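Local structure of polymerase cofactor VP35 (Reston ebolavirus, 3L2A) at residues N42-L45 / D46-H49; V73-F76 / Q77-P80. The protein acts as a viral polymerase cofactor and, through its interferon inhibitory domain, probably binds RNA to help the virus evade the host interferon response. All coordinates share one frame; numbering follows the deposited sequence.

Contact 1: N42-L45 / D46-H49. With ACY (acetic acid), chain C.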
loop_
_atom_site.group_PDB
_atom_site.type_symbol
_atom_site.label_atom_id
_atom_site.label_comp_id
_atom_site.label_asym_id
_atom_site.label_seq_id
_atom_site.Cartn_x
_atom_site.Cartn_y
_atom_site.Cartn_z
ATOM N N ASN A 42 -4.216 10.734 8.519
ATOM C CA ASN A 42 -4.128 12.068 7.921
ATOM C C ASN A 42 -5.456 12.624 7.407
ATOM O O ASN A 42 -5.492 13.652 6.703
ATOM C CB ASN A 42 -3.079 12.038 6.822
ATOM C CG ASN A 42 -1.699 11.815 7.384
ATOM O OD1 ASN A 42 -1.122 12.732 7.967
ATOM N ND2 ASN A 42 -1.186 10.585 7.268
ATOM N N ASN A 43 -6.539 11.942 7.788
ATOM C CA ASN A 43 -7.908 12.333 7.446
ATOM C C ASN A 43 -8.132 12.459 5.935
ATOM O O ASN A 43 -8.823 13.374 5.463
ATOM C CB ASN A 43 -8.333 13.601 8.206
ATOM C CG ASN A 43 -8.270 13.408 9.703
ATOM O OD1 ASN A 43 -8.855 12.463 10.244
ATOM N ND2 ASN A 43 -7.533 14.286 10.388
ATOM N N LEU A 44 -7.590 11.491 5.196
ATOM C CA LEU A 44 -7.644 11.500 3.715
ATOM C C LEU A 44 -8.354 10.280 3.125
ATOM O O LEU A 44 -8.244 10.038 1.921
ATOM C CB LEU A 44 -6.206 11.614 3.160
ATOM C CG LEU A 44 -5.600 13.018 3.361
ATOM C CD1 LEU A 44 -4.143 12.985 3.025
ATOM C CD2 LEU A 44 -6.310 14.034 2.431
ATOM N N LEU A 45 -9.067 9.496 3.939
ATOM C CA LEU A 45 -9.711 8.293 3.389
ATOM C C LEU A 45 -10.675 8.581 2.259
ATOM O O LEU A 45 -10.812 7.777 1.335
ATOM C CB LEU A 45 -10.471 7.530 4.475
ATOM C CG LEU A 45 -9.542 6.863 5.498
ATOM C CD1 LEU A 45 -10.397 6.426 6.713
ATOM C CD2 LEU A 45 -8.809 5.670 4.877
ATOM N N ASP A 46 -11.398 9.693 2.364
ATOM C CA ASP A 46 -12.397 9.983 1.329
ATOM C C ASP A 46 -11.782 10.502 0.041
ATOM O O ASP A 46 -12.321 10.270 -1.052
ATOM C CB ASP A 46 -13.439 10.944 1.914
ATOM C CG ASP A 46 -14.189 10.301 3.052
ATOM O OD1 ASP A 46 -14.676 9.174 2.844
ATOM O OD2 ASP A 46 -14.290 10.910 4.126
ATOM N N THR A 47 -10.646 11.187 0.161
ATOM C CA THR A 47 -9.874 11.554 -1.032
ATOM C C THR A 47 -9.331 10.300 -1.734
ATOM O O THR A 47 -9.423 10.157 -2.943
ATOM C CB THR A 47 -8.718 12.464 -0.621
ATOM O OG1 THR A 47 -9.249 13.674 -0.042
ATOM C CG2 THR A 47 -7.868 12.851 -1.816
ATOM N N ILE A 48 -8.748 9.409 -0.949
ATOM C CA ILE A 48 -8.223 8.138 -1.480
ATOM C C ILE A 48 -9.343 7.305 -2.145
ATOM O O ILE A 48 -9.192 6.787 -3.239
ATOM C CB ILE A 48 -7.556 7.375 -0.336
ATOM C CG1 ILE A 48 -6.274 8.096 0.082
ATOM C CG2 ILE A 48 -7.266 5.920 -0.742
ATOM C CD1 ILE A 48 -5.710 7.611 1.464
ATOM N N HIS A 49 -10.483 7.229 -1.480
ATOM C CA HIS A 49 -11.633 6.496 -2.003
ATOM C C HIS A 49 -12.087 7.099 -3.329
ATOM O O HIS A 49 -12.380 6.371 -4.271
ATOM C CB HIS A 49 -12.741 6.481 -0.939
ATOM C CG HIS A 49 -13.982 5.741 -1.350
ATOM N ND1 HIS A 49 -15.239 6.132 -0.938
ATOM C CD2 HIS A 49 -14.160 4.624 -2.095
ATOM C CE1 HIS A 49 -16.143 5.300 -1.430
ATOM N NE2 HIS A 49 -15.516 4.383 -2.149
HETATM C C ACY C . -15.395 2.132 -4.523
HETATM O O ACY C . -14.382 2.673 -4.044
HETATM O OXT ACY C . -16.546 2.287 -4.041
HETATM C CH3 ACY C . -15.153 1.268 -5.731
#
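The first turn of helix 45-57 is set up here, with Leu44 at its N-cap position handing its carbonyl to Ile48 after the loop that leaves helix 27-41. Ile48 N donates to Leu44 O over 3.0 Å in a nearly straight bond (173°). One residue on, His49 N reaches Leu45 O at 2.9 Å, and this bond is more bent. The same Leu44 oxygen is flanked by the isoleucine side chain: Ile48 CG1 is beside the backbone N (chi1 -70°), which brings it to 3.3 Å from Leu44 O and lays CD1 over the carbonyl. CD1 comes no nearer than 4.4 Å to Leu44 CB, so the apolar contact between the two side chains is loose. Leu44 and Thr47 run side by side in the same direction, Leu44 CD2 lying 3.9 Å from Thr47 OG1. Leu45 turns away from residues 46-49 and packs on Ala10 and Leu13 of helix 10-19. Asp46 accepts a hydrogen bond at OD1 from Ile8 N, tying the N-terminal segment to this helix start. The His49 imidazole, its CG anti to the backbone N, is carried away from residues 42-45. Its NE2 donates to OXT of a bound acetic acid or acetate molecule, probably from the crystallisation liquor, at 3.0 Å and 166°. The fine placement of this small molecule is uncertain, because its other oxygen is modelled too close to the ring. As the donor in the bond to OXT, NE2 must carry a hydrogen; the bond leaves the protonation of ND1 undecided.

Contact 2: V73-F76 / Q77-P80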
loop_
_atom_site.group_PDB
_atom_site.type_symbol
_atom_site.label_atom_id
_atom_site.label_comp_id
_atom_site.label_asym_id
_atom_site.label_seq_id
_atom_site.Cartn_x
_atom_site.Cartn_y
_atom_site.Cartn_z
ATOM N N VAL A 73 -2.093 11.434 -4.899
ATOM C CA VAL A 73 -2.480 11.988 -3.613
ATOM C C VAL A 73 -1.223 12.428 -2.861
ATOM O O VAL A 73 -0.391 11.576 -2.535
ATOM C CB VAL A 73 -3.317 10.967 -2.799
ATOM C CG1 VAL A 73 -3.785 11.582 -1.498
ATOM C CG2 VAL A 73 -4.537 10.471 -3.618
ATOM N N PRO A 74 -1.063 13.747 -2.606
ATOM C CA PRO A 74 0.182 14.290 -2.064
ATOM C C PRO A 74 0.763 13.644 -0.833
ATOM O O PRO A 74 1.999 13.654 -0.673
ATOM C CB PRO A 74 -0.195 15.738 -1.716
ATOM C CG PRO A 74 -1.164 16.106 -2.711
ATOM C CD PRO A 74 -2.015 14.840 -2.928
ATOM N N ILE A 75 -0.089 13.129 0.053
ATOM C CA ILE A 75 0.394 12.533 1.313
ATOM C C ILE A 75 1.415 11.422 1.084
ATOM O O ILE A 75 2.288 11.224 1.913
ATOM C CB ILE A 75 -0.773 12.006 2.221
ATOM C CG1 ILE A 75 -0.301 11.763 3.662
ATOM C CG2 ILE A 75 -1.472 10.759 1.634
ATOM C CD1 ILE A 75 0.067 13.036 4.391
ATOM N N PHE A 76 1.323 10.739 -0.054
ATOM C CA PHE A 76 2.203 9.604 -0.346
ATOM C C PHE A 76 3.571 10.021 -0.817
ATOM O O PHE A 76 4.464 9.197 -0.934
ATOM C CB PHE A 76 1.514 8.593 -1.280
ATOM C CG PHE A 76 0.306 7.996 -0.660
ATOM C CD1 PHE A 76 0.439 7.106 0.402
ATOM C CD2 PHE A 76 -0.977 8.359 -1.093
ATOM C CE1 PHE A 76 -0.676 6.554 1.016
ATOM C CE2 PHE A 76 -2.096 7.814 -0.475
ATOM C CZ PHE A 76 -1.953 6.922 0.565
ATOM N N GLN A 77 3.729 11.325 -1.020
ATOM C CA GLN A 77 5.034 11.936 -1.195
ATOM C C GLN A 77 5.545 12.511 0.135
ATOM O O GLN A 77 6.751 12.616 0.336
ATOM C CB GLN A 77 4.965 13.012 -2.287
ATOM C CG GLN A 77 4.927 12.410 -3.679
ATOM C CD GLN A 77 4.220 13.293 -4.673
ATOM O OE1 GLN A 77 3.050 13.651 -4.480
ATOM N NE2 GLN A 77 4.916 13.650 -5.751
ATOM N N ASP A 78 4.615 12.863 1.030
ATOM C CA ASP A 78 4.906 13.528 2.306
ATOM C C ASP A 78 5.394 12.512 3.362
ATOM O O ASP A 78 6.055 12.889 4.326
ATOM C CB ASP A 78 3.649 14.226 2.900
ATOM C CG ASP A 78 3.050 15.377 2.020
ATOM O OD1 ASP A 78 3.730 15.932 1.117
ATOM O OD2 ASP A 78 1.862 15.745 2.286
ATOM N N VAL A 79 5.008 11.243 3.217
ATOM C CA VAL A 79 5.191 10.239 4.281
ATOM C C VAL A 79 6.020 9.072 3.733
ATOM O O VAL A 79 5.796 8.658 2.595
ATOM C CB VAL A 79 3.795 9.721 4.763
ATOM C CG1 VAL A 79 3.909 8.519 5.658
ATOM C CG2 VAL A 79 3.027 10.824 5.487
ATOM N N PRO A 80 6.957 8.526 4.534
ATOM C CA PRO A 80 7.730 7.375 4.033
ATOM C C PRO A 80 6.979 6.039 4.041
ATOM O O PRO A 80 6.010 5.888 4.770
ATOM C CB PRO A 80 8.892 7.301 5.023
ATOM C CG PRO A 80 8.318 7.831 6.309
ATOM C CD PRO A 80 7.392 8.933 5.894
HETATM O O HOH W 1 7.019 8.284 0.288
#
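Ile75 and Val79 make the apolar part of this contact, lying side by side and pointing the same way with Ile75 CD1 3.9 Å from Val79 CG2. A chi1 near 180° (-164°) sends CG1 and CD1 of Ile75 back along the turn, although its CB points away from residues 77-80. Asp78 crosses it at about a right angle, and the carboxylate oxygen OD2 rests 3.9 Å from Ile75 CD1. On its other branch, Ile75 CG2 sits 3.6 Å above one face of the Phe76 ring, toward the rim.

Ile75, Phe76 and Asp78 belong to the single short turn of helix 75-78, which follows helix 62-72; Val79 is the first residue beyond it and takes up an extended backbone on the way to strand 83-85.

The backbone bonds between the two segments converge on two carbonyls. Gln77 N donates to Pro74 O at 2.9 Å, while Asp78 N adds a weak bond to the same oxygen. Ile75 O likewise receives weak bonds from Asp78 N and Val79 N, a mixture of i+3 and i+4 spacing. Within residues 73-76, Phe76 N donates to Val73 O at 3.1 Å.

Where the turn ends, a water takes over: it donates to Phe76 O at 3.0 Å and to Val79 O at 2.6 Å, bridging two carbonyls whose oxygens approach within 3.8 Å of each other.

In the fold
Contacts 1 and 2 come in series along the chain, yet their centres are only 12 Å apart and their side chains touch. Leu44 CD1 packs 3.6 Å from Ile75 CB, and Asn42 CG comes within 3.7 Å of Ile75 CD1, which sets the loop after helix 27-41 against helix 75-78. Deeper in, Ile48 CD1 lies 3.9 Å from Phe76 CZ, joining the start of helix 45-57 to the same short helix. Ile38 of helix 27-41 bears on Ile75, Phe76 and Val79, while its carbonyl accepts a hydrogen bond from Asn42 ND2. The acetate belongs to contact 1 alone, at His49.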